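Local coordinates for NikO protein (Streptomyces tendae, PDB 4FQD), which is an enolpyruvyl transferase of the EPSP synthase family, in the MurA subfamily, and is essential for the biosynthesis of nikkomycin, at residues 35-40 with 51-56; 41-46 with 222-227; 66-71 with 103-108; 114-119 with 200-205. The protein carries 4 engineered substitutions. All coordinates share one frame; numbering follows the deposited sequence.

Contact 1 (35-40 with 51-56). Engineered in segment 51-56: R52 (natural residue Pro).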
loop_
_atom_site.group_PDB
_atom_site.type_symbol
_atom_site.label_atom_id
_atom_site.label_comp_id
_atom_site.label_asym_id
_atom_site.label_seq_id
_atom_site.Cartn_x
_atom_site.Cartn_y
_atom_site.Cartn_z
ATOM N N HIS A 35 18.308 10.971 14.351
ATOM C CA HIS A 35 17.299 12.007 14.162
ATOM C C HIS A 35 16.841 12.624 15.484
ATOM O O HIS A 35 16.507 13.808 15.539
ATOM C CB HIS A 35 16.116 11.456 13.365
ATOM C CG HIS A 35 16.482 11.007 11.984
ATOM N ND1 HIS A 35 16.124 9.773 11.480
ATOM C CD2 HIS A 35 17.177 11.625 11.000
ATOM C CE1 HIS A 35 16.584 9.652 10.249
ATOM N NE2 HIS A 35 17.226 10.762 9.931
ATOM N N SER A 36 16.835 11.824 16.546
ATOM C CA SER A 36 16.509 12.329 17.878
ATOM C C SER A 36 17.633 13.216 18.395
ATOM O O SER A 36 17.394 14.185 19.115
ATOM C CB SER A 36 16.267 11.180 18.855
ATOM O OG SER A 36 15.050 10.517 18.572
ATOM N N LEU A 37 18.861 12.867 18.025
ATOM C CA LEU A 37 20.027 13.664 18.377
ATOM C C LEU A 37 19.912 15.067 17.795
ATOM O O LEU A 37 20.185 16.054 18.475
ATOM C CB LEU A 37 21.299 12.990 17.868
ATOM C CG LEU A 37 22.569 13.842 17.882
ATOM C CD1 LEU A 37 22.927 14.267 19.295
ATOM C CD2 LEU A 37 23.712 13.081 17.247
ATOM N N VAL A 38 19.504 15.141 16.534
ATOM C CA VAL A 38 19.330 16.417 15.850
ATOM C C VAL A 38 18.292 17.290 16.549
ATOM O O VAL A 38 18.546 18.460 16.836
ATOM C CB VAL A 38 18.912 16.213 14.380
ATOM C CG1 VAL A 38 18.436 17.522 13.768
ATOM C CG2 VAL A 38 20.065 15.622 13.578
ATOM N N THR A 39 17.128 16.713 16.832
ATOM C CA THR A 39 16.032 17.458 17.442
ATOM C C THR A 39 16.319 17.847 18.892
ATOM O O THR A 39 15.869 18.891 19.360
ATOM C CB THR A 39 14.707 16.678 17.369
ATOM O OG1 THR A 39 14.889 15.369 17.921
ATOM C CG2 THR A 39 14.245 16.553 15.926
ATOM N N THR A 40 17.066 17.005 19.599
ATOM C CA THR A 40 17.446 17.302 20.975
ATOM C C THR A 40 18.437 18.461 21.010
ATOM O O THR A 40 18.324 19.368 21.836
ATOM C CB THR A 40 18.066 16.076 21.672
ATOM O OG1 THR A 40 17.129 14.993 21.658
ATOM C CG2 THR A 40 18.430 16.406 23.112
ATOM N N VAL A 51 22.595 20.715 28.288
ATOM C CA VAL A 51 21.838 19.508 27.982
ATOM C C VAL A 51 22.772 18.315 27.821
ATOM O O VAL A 51 23.576 18.266 26.890
ATOM C CB VAL A 51 21.002 19.678 26.700
ATOM C CG1 VAL A 51 20.325 18.366 26.325
ATOM C CG2 VAL A 51 19.974 20.782 26.885
ATOM N N ARG A 52 22.667 17.359 28.738
ATOM C CA ARG A 52 23.499 16.164 28.685
ATOM C C ARG A 52 22.808 15.046 27.918
ATOM O O ARG A 52 21.760 14.549 28.330
ATOM C CB ARG A 52 23.865 15.690 30.092
ATOM C CG ARG A 52 24.804 14.499 30.095
ATOM C CD ARG A 52 25.185 14.070 31.499
ATOM N NE ARG A 52 26.179 13.002 31.469
ATOM C CZ ARG A 52 26.640 12.376 32.546
ATOM N NH1 ARG A 52 26.194 12.708 33.750
ATOM N NH2 ARG A 52 27.545 11.414 32.419
ATOM N N ILE A 53 23.406 14.650 26.800
ATOM C CA ILE A 53 22.816 13.641 25.931
ATOM C C ILE A 53 23.565 12.317 26.025
ATOM O O ILE A 53 24.654 12.168 25.471
ATOM C CB ILE A 53 22.808 14.110 24.465
ATOM C CG1 ILE A 53 22.197 15.509 24.357
ATOM C CG2 ILE A 53 22.052 13.125 23.595
ATOM C CD1 ILE A 53 22.220 16.079 22.957
ATOM N N GLU A 54 22.978 11.357 26.731
ATOM C CA GLU A 54 23.576 10.033 26.856
ATOM C C GLU A 54 23.169 9.151 25.681
ATOM O O GLU A 54 22.208 9.457 24.973
ATOM C CB GLU A 54 23.176 9.380 28.179
ATOM C CG GLU A 54 23.503 10.223 29.398
ATOM C CD GLU A 54 23.981 9.389 30.568
ATOM O OE1 GLU A 54 24.355 8.218 30.350
ATOM O OE2 GLU A 54 23.986 9.906 31.705
ATOM N N ASN A 55 23.904 8.059 25.488
ATOM C CA ASN A 55 23.706 7.173 24.344
ATOM C C ASN A 55 23.750 7.958 23.036
ATOM O O ASN A 55 22.906 7.782 22.160
ATOM C CB ASN A 55 22.391 6.394 24.468
ATOM C CG ASN A 55 22.292 5.248 23.475
ATOM O OD1 ASN A 55 23.295 4.629 23.121
ATOM N ND2 ASN A 55 21.078 4.969 23.014
ATOM N N CYS A 56 24.735 8.842 22.921
ATOM C CA CYS A 56 24.886 9.660 21.727
ATOM C C CYS A 56 25.756 8.953 20.697
ATOM O O CYS A 56 26.866 8.520 21.009
ATOM C CB CYS A 56 25.481 11.026 22.077
ATOM S SG CYS A 56 25.700 12.125 20.657
#

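Contact 2 (41-46 with 222-227)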
loop_
_atom_site.group_PDB
_atom_site.type_symbol
_atom_site.label_atom_id
_atom_site.label_comp_id
_atom_site.label_asym_id
_atom_site.label_seq_id
_atom_site.Cartn_x
_atom_site.Cartn_y
_atom_site.Cartn_z
ATOM N N VAL A 41 19.406 18.424 20.102
ATOM C CA VAL A 41 20.387 19.493 19.976
ATOM C C VAL A 41 19.713 20.780 19.509
ATOM O O VAL A 41 20.027 21.870 19.992
ATOM C CB VAL A 41 21.520 19.100 19.001
ATOM C CG1 VAL A 41 22.333 20.315 18.589
ATOM C CG2 VAL A 41 22.415 18.042 19.630
ATOM N N ALA A 42 18.775 20.643 18.576
ATOM C CA ALA A 42 18.029 21.786 18.057
ATOM C C ALA A 42 17.249 22.478 19.169
ATOM O O ALA A 42 17.188 23.706 19.227
ATOM C CB ALA A 42 17.090 21.346 16.945
ATOM N N ALA A 43 16.658 21.680 20.051
ATOM C CA ALA A 43 15.922 22.210 21.192
ATOM C C ALA A 43 16.876 22.848 22.195
ATOM O O ALA A 43 16.535 23.826 22.858
ATOM C CB ALA A 43 15.113 21.110 21.855
ATOM N N ALA A 44 18.076 22.284 22.295
ATOM C CA ALA A 44 19.096 22.795 23.204
ATOM C C ALA A 44 19.640 24.138 22.728
ATOM O O ALA A 44 20.039 24.978 23.534
ATOM C CB ALA A 44 20.225 21.788 23.348
ATOM N N ALA A 45 19.647 24.335 21.413
ATOM C CA ALA A 45 20.176 25.557 20.818
ATOM C C ALA A 45 19.317 26.772 21.152
ATOM O O ALA A 45 19.773 27.912 21.048
ATOM C CB ALA A 45 20.304 25.396 19.313
ATOM N N THR A 46 18.074 26.525 21.550
ATOM C CA THR A 46 17.150 27.600 21.885
ATOM C C THR A 46 17.234 27.961 23.363
ATOM O O THR A 46 16.740 29.006 23.785
ATOM C CB THR A 46 15.695 27.200 21.577
ATOM O OG1 THR A 46 15.248 26.240 22.542
ATOM C CG2 THR A 46 15.583 26.605 20.182
ATOM N N THR A 222 8.616 13.114 19.110
ATOM C CA THR A 222 8.190 12.799 20.474
ATOM C C THR A 222 9.257 13.114 21.522
ATOM O O THR A 222 8.961 13.713 22.556
ATOM C CB THR A 222 7.759 11.318 20.595
ATOM O OG1 THR A 222 6.428 11.167 20.085
ATOM C CG2 THR A 222 7.787 10.856 22.047
ATOM N N ASP A 223 10.495 12.719 21.246
ATOM C CA ASP A 223 11.585 12.941 22.189
ATOM C C ASP A 223 11.951 14.417 22.329
ATOM O O ASP A 223 12.376 14.852 23.399
ATOM C CB ASP A 223 12.818 12.118 21.806
ATOM C CG ASP A 223 12.613 10.631 22.025
ATOM O OD1 ASP A 223 11.690 10.263 22.783
ATOM O OD2 ASP A 223 13.377 9.831 21.444
ATOM N N MET A 224 11.785 15.186 21.256
ATOM C CA MET A 224 12.066 16.616 21.311
ATOM C C MET A 224 11.058 17.321 22.215
ATOM O O MET A 224 11.392 18.291 22.897
ATOM C CB MET A 224 12.057 17.242 19.915
ATOM C CG MET A 224 12.520 18.694 19.902
ATOM S SD MET A 224 12.525 19.464 18.271
ATOM C CE MET A 224 10.773 19.535 17.919
ATOM N N VAL A 225 9.824 16.825 22.211
ATOM C CA VAL A 225 8.782 17.338 23.092
ATOM C C VAL A 225 9.195 17.172 24.549
ATOM O O VAL A 225 9.051 18.091 25.356
ATOM C CB VAL A 225 7.437 16.619 22.855
ATOM C CG1 VAL A 225 6.442 16.953 23.960
ATOM C CG2 VAL A 225 6.875 16.983 21.490
ATOM N N THR A 226 9.721 15.995 24.875
ATOM C CA THR A 226 10.186 15.709 26.227
ATOM C C THR A 226 11.345 16.625 26.614
ATOM O O THR A 226 11.410 17.115 27.742
ATOM C CB THR A 226 10.624 14.237 26.370
ATOM O OG1 THR A 226 9.525 13.378 26.041
ATOM C CG2 THR A 226 11.082 13.945 27.792
ATOM N N VAL A 227 12.250 16.862 25.670
ATOM C CA VAL A 227 13.398 17.731 25.910
ATOM C C VAL A 227 12.956 19.170 26.163
ATOM O O VAL A 227 13.413 19.809 27.113
ATOM C CB VAL A 227 14.393 17.694 24.734
ATOM C CG1 VAL A 227 15.475 18.751 24.915
ATOM C CG2 VAL A 227 15.009 16.310 24.606
#

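Contact 3 (66-71 with 103-108)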
loop_
_atom_site.group_PDB
_atom_site.type_symbol
_atom_site.label_atom_id
_atom_site.label_comp_id
_atom_site.label_asym_id
_atom_site.label_seq_id
_atom_site.Cartn_x
_atom_site.Cartn_y
_atom_site.Cartn_z
ATOM N N GLY A 66 28.629 19.710 17.097
ATOM C CA GLY A 66 29.535 20.112 18.156
ATOM C C GLY A 66 30.411 21.272 17.730
ATOM O O GLY A 66 30.669 22.187 18.511
ATOM N N GLU A 67 30.867 21.234 16.482
ATOM C CA GLU A 67 31.704 22.298 15.942
ATOM C C GLU A 67 30.897 23.573 15.729
ATOM O O GLU A 67 31.392 24.674 15.964
ATOM C CB GLU A 67 32.362 21.856 14.632
ATOM C CG GLU A 67 33.391 20.746 14.796
ATOM C CD GLU A 67 33.919 20.237 13.469
ATOM O OE1 GLU A 67 33.518 20.782 12.420
ATOM O OE2 GLU A 67 34.736 19.291 13.474
ATOM N N ILE A 68 29.653 23.417 15.286
ATOM C CA ILE A 68 28.764 24.557 15.070
ATOM C C ILE A 68 28.527 25.320 16.373
ATOM O O ILE A 68 28.557 26.552 16.397
ATOM C CB ILE A 68 27.412 24.114 14.467
ATOM C CG1 ILE A 68 27.602 23.644 13.022
ATOM C CG2 ILE A 68 26.400 25.248 14.518
ATOM C CD1 ILE A 68 26.328 23.147 12.369
ATOM N N PHE A 69 28.304 24.580 17.454
ATOM C CA PHE A 69 28.094 25.178 18.769
ATOM C C PHE A 69 29.296 26.006 19.218
ATOM O O PHE A 69 29.152 27.169 19.596
ATOM C CB PHE A 69 27.786 24.095 19.806
ATOM C CG PHE A 69 26.319 23.863 20.026
ATOM C CD1 PHE A 69 25.506 23.439 18.988
ATOM C CD2 PHE A 69 25.756 24.059 21.276
ATOM C CE1 PHE A 69 24.155 23.225 19.191
ATOM C CE2 PHE A 69 24.406 23.846 21.485
ATOM C CZ PHE A 69 23.604 23.427 20.441
ATOM N N ARG A 70 30.480 25.405 19.167
ATOM C CA ARG A 70 31.701 26.082 19.593
ATOM C C ARG A 70 32.049 27.263 18.690
ATOM O O ARG A 70 32.620 28.254 19.146
ATOM C CB ARG A 70 32.871 25.098 19.650
ATOM C CG ARG A 70 32.731 24.026 20.720
ATOM C CD ARG A 70 33.977 23.159 20.796
ATOM N NE ARG A 70 34.235 22.458 19.542
ATOM C CZ ARG A 70 33.804 21.231 19.270
ATOM N NH1 ARG A 70 33.091 20.562 20.170
ATOM N NH2 ARG A 70 34.085 20.670 18.102
ATOM N N ALA A 71 31.699 27.156 17.412
ATOM C CA ALA A 71 31.975 28.220 16.453
ATOM C C ALA A 71 31.105 29.444 16.720
ATOM O O ALA A 71 31.451 30.560 16.331
ATOM C CB ALA A 71 31.770 27.722 15.029
ATOM N N GLY A 103 26.553 23.491 6.031
ATOM C CA GLY A 103 26.052 22.688 4.929
ATOM C C GLY A 103 26.539 21.250 4.930
ATOM O O GLY A 103 26.135 20.454 4.083
ATOM N N ARG A 104 27.409 20.915 5.879
ATOM C CA ARG A 104 27.939 19.560 5.990
ATOM C C ARG A 104 26.863 18.561 6.404
ATOM O O ARG A 104 26.916 17.389 6.030
ATOM C CB ARG A 104 29.103 19.512 6.983
ATOM C CG ARG A 104 30.380 20.164 6.482
ATOM C CD ARG A 104 31.434 20.240 7.574
ATOM N NE ARG A 104 31.950 18.923 7.933
ATOM C CZ ARG A 104 33.045 18.382 7.408
ATOM N NH1 ARG A 104 33.745 19.049 6.501
ATOM N NH2 ARG A 104 33.444 17.178 7.791
ATOM N N ILE A 105 25.888 19.029 7.177
ATOM C CA ILE A 105 24.817 18.164 7.659
ATOM C C ILE A 105 23.432 18.741 7.380
ATOM O O ILE A 105 23.282 19.931 7.103
ATOM C CB ILE A 105 24.943 17.889 9.169
ATOM C CG1 ILE A 105 24.949 19.204 9.950
ATOM C CG2 ILE A 105 26.199 17.083 9.464
ATOM C CD1 ILE A 105 24.973 19.019 11.449
ATOM N N HIS A 106 22.424 17.880 7.457
ATOM C CA HIS A 106 21.041 18.281 7.238
ATOM C C HIS A 106 20.418 18.801 8.529
ATOM O O HIS A 106 19.495 19.614 8.504
ATOM C CB HIS A 106 20.234 17.097 6.701
ATOM C CG HIS A 106 18.771 17.377 6.551
ATOM N ND1 HIS A 106 17.839 16.985 7.487
ATOM C CD2 HIS A 106 18.079 18.005 5.572
ATOM C CE1 HIS A 106 16.636 17.363 7.094
ATOM N NE2 HIS A 106 16.754 17.983 5.933
ATOM N N GLY A 107 20.938 18.332 9.659
ATOM C CA GLY A 107 20.393 18.679 10.958
ATOM C C GLY A 107 20.569 20.133 11.356
ATOM O O GLY A 107 19.933 20.607 12.297
ATOM N N SER A 108 21.433 20.844 10.638
ATOM C CA SER A 108 21.690 22.251 10.926
ATOM C C SER A 108 20.483 23.118 10.579
ATOM O O SER A 108 20.357 24.245 11.060
ATOM C CB SER A 108 22.923 22.736 10.163
ATOM O OG SER A 108 22.730 22.633 8.764
#

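Contact 4 (114-119 with 200-205)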
loop_
_atom_site.group_PDB
_atom_site.type_symbol
_atom_site.label_atom_id
_atom_site.label_comp_id
_atom_site.label_asym_id
_atom_site.label_seq_id
_atom_site.Cartn_x
_atom_site.Cartn_y
_atom_site.Cartn_z
ATOM N N ALA A 114 16.284 28.651 16.594
ATOM C CA ALA A 114 17.132 29.180 17.658
ATOM C C ALA A 114 17.825 30.466 17.220
ATOM O O ALA A 114 17.907 31.427 17.983
ATOM C CB ALA A 114 18.158 28.143 18.080
ATOM N N LEU A 115 18.321 30.472 15.987
ATOM C CA LEU A 115 19.040 31.620 15.446
ATOM C C LEU A 115 18.134 32.837 15.280
ATOM O O LEU A 115 18.480 33.941 15.700
ATOM C CB LEU A 115 19.677 31.263 14.100
ATOM C CG LEU A 115 20.741 30.164 14.104
ATOM C CD1 LEU A 115 21.143 29.801 12.682
ATOM C CD2 LEU A 115 21.955 30.598 14.910
ATOM N N VAL A 116 16.974 32.629 14.668
ATOM C CA VAL A 116 16.068 33.730 14.359
ATOM C C VAL A 116 15.427 34.309 15.621
ATOM O O VAL A 116 14.998 35.461 15.637
ATOM C CB VAL A 116 14.973 33.299 13.349
ATOM C CG1 VAL A 116 13.851 32.553 14.051
ATOM C CG2 VAL A 116 14.425 34.507 12.609
ATOM N N SER A 117 15.379 33.512 16.682
ATOM C CA SER A 117 14.745 33.936 17.923
ATOM C C SER A 117 15.745 34.601 18.858
ATOM O O SER A 117 15.369 35.382 19.731
ATOM C CB SER A 117 14.091 32.744 18.621
ATOM O OG SER A 117 13.556 33.120 19.875
ATOM N N ARG A 118 17.022 34.289 18.666
ATOM C CA ARG A 118 18.070 34.805 19.535
ATOM C C ARG A 118 18.706 36.069 18.966
ATOM O O ARG A 118 19.075 36.977 19.711
ATOM C CB ARG A 118 19.146 33.740 19.755
ATOM C CG ARG A 118 19.871 33.863 21.078
ATOM C CD ARG A 118 20.935 32.791 21.232
ATOM N NE ARG A 118 21.168 32.471 22.636
ATOM C CZ ARG A 118 20.771 31.344 23.218
ATOM N NH1 ARG A 118 21.019 31.135 24.504
ATOM N NH2 ARG A 118 20.138 30.420 22.512
ATOM N N ASN A 119 18.831 36.124 17.645
ATOM C CA ASN A 119 19.509 37.236 16.991
ATOM C C ASN A 119 18.577 38.091 16.140
ATOM O O ASN A 119 18.925 39.206 15.754
ATOM C CB ASN A 119 20.670 36.720 16.138
ATOM C CG ASN A 119 21.621 35.835 16.922
ATOM O OD1 ASN A 119 21.721 35.942 18.144
ATOM N ND2 ASN A 119 22.327 34.958 16.222
ATOM N N LEU A 200 7.191 23.234 16.305
ATOM C CA LEU A 200 7.340 23.002 17.736
ATOM C C LEU A 200 8.416 23.901 18.330
ATOM O O LEU A 200 8.215 24.515 19.378
ATOM C CB LEU A 200 7.670 21.537 18.014
ATOM C CG LEU A 200 6.477 20.617 18.262
ATOM C CD1 LEU A 200 6.938 19.177 18.360
ATOM C CD2 LEU A 200 5.753 21.033 19.531
ATOM N N LEU A 201 9.557 23.974 17.651
ATOM C CA LEU A 201 10.657 24.825 18.085
ATOM C C LEU A 201 10.243 26.292 18.083
ATOM O O LEU A 201 10.518 27.023 19.034
ATOM C CB LEU A 201 11.881 24.619 17.190
ATOM C CG LEU A 201 12.606 23.278 17.328
ATOM C CD1 LEU A 201 13.664 23.125 16.247
ATOM C CD2 LEU A 201 13.229 23.148 18.708
ATOM N N MET A 202 9.579 26.712 17.010
ATOM C CA MET A 202 9.106 28.087 16.889
ATOM C C MET A 202 8.079 28.417 17.965
ATOM O O MET A 202 8.040 29.535 18.475
ATOM C CB MET A 202 8.503 28.332 15.503
ATOM C CG MET A 202 9.516 28.319 14.369
ATOM S SD MET A 202 10.796 29.574 14.560
ATOM C CE MET A 202 9.816 31.073 14.507
ATOM N N GLY A 203 7.250 27.435 18.305
ATOM C CA GLY A 203 6.223 27.620 19.313
ATOM C C GLY A 203 6.792 27.845 20.700
ATOM O O GLY A 203 6.206 28.562 21.510
ATOM N N ALA A 204 7.942 27.237 20.970
ATOM C CA ALA A 204 8.570 27.331 22.285
ATOM C C ALA A 204 9.326 28.644 22.473
ATOM O O ALA A 204 9.456 29.139 23.593
ATOM C CB ALA A 204 9.492 26.145 22.520
ATOM N N VAL A 205 9.826 29.204 21.375
ATOM C CA VAL A 205 10.586 30.448 21.434
ATOM C C VAL A 205 9.712 31.654 21.108
ATOM O O VAL A 205 10.217 32.744 20.834
ATOM C CB VAL A 205 11.791 30.422 20.473
ATOM C CG1 VAL A 205 12.787 29.353 20.899
ATOM C CG2 VAL A 205 11.329 30.191 19.043
#

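Contact 1 (35-40 with 51-56)
T40 and I53 meet tip to tip between the helix and the strand: the methyl CG2 of T40 lies 3.8 Å from CD1 of I53. The same I53 methyl is also met by L37, whose CD1 stands 4.1 Å away, with the two side chains crossing at about a right angle. L37 CG is anti to its backbone nitrogen (chi1 167°), which brings CD1 forward, and CD1 closes on C56 SG at 3.8 Å. V51 completes the row, its CG1 4.2 Å from T40 CG2. The helix runs almost exactly antiparallel to the strand, at 176°, with the axes 10.7 Å apart. This is helix-on-sheet packing in the inverse beta/alpha barrel, where the helices sit inside and the sheets outside; F85 of the neighbouring strand seals the L37 end. The other face of the strand is quite different: the engineered R52 reaches outward to solvent, with E54 OE2 over one face of its guanidinium group, a pairing of charges without an N-H directed at the oxygen. On the helix, T40 OG1 donates 2.7 Å to S36 O from above the carbonyl plane, while T40 N reaches that oxygen from the opposite face. A serine in place of this threonine would lack the CG2 methyl and is likely to open a gap beside I53 CD1 and V51 CG1. Because the threonine hydroxyl is satisfied within its own helix, the helix offers only carbon here, segment 51-56 answers with carbon and the sulfur of C56, and apolar packing holds the interface without a hydrogen bond.

Contact 2 (41-46 with 222-227)
A43 sits against M224 and V227, a helix-to-helix contact in the core of the inverse beta/alpha barrel, where helix 34-44 and helix 219-231 pack against each other inside the layer of sheets. The first shell is small: the A43 methyl, pointing at the other helix, has V227 CG1 at 3.9 Å and M224 CG at 4.0 Å. With only one carbon on A43, the backbones come close, the CA atoms of A43 and M224 being 6.8 Å apart. V227 presents CG1 because that branch is anti to its backbone nitrogen. M224 lies alongside with its methylene rather than its sulfur at the alanine; the chain runs extended through the first two torsions and bends at the third, at 68°, which turns the terminal methyl aside.

Further out, L200 and L201 of helix 192-204 pack on M224, and L201 also meets A42, so a third helix fills the groove beside the pair. T40, one turn earlier on helix 34-44, covers V227. Near the N-terminal end of helix 219-231, D223 OD1 forms a salt bridge with R292, and its OD2 has a weak hydrogen bond with S36 OG of the other helix. Beyond A43 the chain turns, and T46 is held back onto it: T46 OG1 donates to A43 O over 2.8 Å, with a C=O...donor angle of 140° and the donor tilted 27° from the carbonyl plane.

Contact 3 (66-71 with 103-108)
S108, whose CB touches I68 across this contact, turns its hydroxyl back toward the end of helix 99-102, hydrogen-bonding V102 O, with I105 O of the loop also 3.2 Å from S108 OG. Here helix 60-71 of the inverse beta/alpha barrel packs on the connection between helix 99-102 and helix 112-118, so the serine keeps its polar end among these carbonyls and leaves a carbon for the helix. With chi1 at 62°, OG lies between the backbone nitrogen and the carbonyl carbon, and CB is left facing I68 CD1 at 4.1 Å.

The helix side of the contact is essentially one methyl. I68 carries CG1 anti to its carbonyl carbon and then runs on extended, so CD1 is thrust out as the tip of the side chain into the loop. There it meets I105 as well, more loosely, CD1 to CD1 at 4.4 Å. I105 itself spreads over E61, V64 and L65, an earlier part of the same helix, while L101 and L111 pack around I68; the isoleucine pair is thus one patch of a larger, mostly apolar seam along helix 60-71. No hydrogen bond crosses between the segments.

Toward the outside the seam gives way to charge. E67 and R104 both point toward the opposite segment and carry opposite charges, but they stop short of a salt bridge: E67 OE1 remains 5.1 Å from R104 NE.

Contact 4 (114-119 with 200-205)
S117 and V205 make the close part of this contact. The serine carries OG anti to its backbone nitrogen (chi1 176°), so the oxygen swings toward the other segment and comes within 3.3 Å of V205 CB. From that position S117 OG also gives a weak hydrogen bond to V205 O, at 3.5 Å. The rotation of the valine suits this approach: CG1 is anti to the carbonyl carbon (chi1 -64°), which leaves CG2 in the crowded position between the backbone nitrogen and the carbonyl carbon. CG2 therefore lies against the serine methylene, with S117 CB 3.8 Å from V205 CG2.

These are the C-terminal ends of two helices of the inverse beta/alpha barrel, 112-118 and 192-204, brought together although some eighty residues separate them in the chain. V205 is the first residue past its helix to leave helical backbone angles, and its carbonyl points where S117 can use it. P250 adds a loop contact over S117.

The second touch is looser. V116 has a first torsion of 81°, which puts CG1 between its backbone nitrogen and carbonyl carbon and on the side of M202; CG1 stands 4.3 Å from M202 SD. M202 is folded, all three torsions lying near -60°, and this coil brings the sulfur, rather than the CB-CG part of the chain, to the valine. P113 and F151 also pack on M202, while M202 O accepts a hydrogen bond from T206 OG1 just beyond the helix end.

Helix 34-44 is the common element: contact 1 uses its first part and contact 2 its later part, with centres 8 Å apart, so one helix faces a sheet on one side and helix 219-231 on another. T39 O lies 3.4 Å from M224 CG where the two meet. Contact 3 meets the same helix through F69 and G107, F69 CE1 reaching V41 CG1 at 3.5 Å and G107 CA sitting 3.6 Å from V38 CG1. Contact 4 joins at the far end, its centre 12 Å from that of contact 2, with T46 CB 3.7 Å from V205 CG1. Contacts 3 and 4 do not touch; their centres are 17 Å apart.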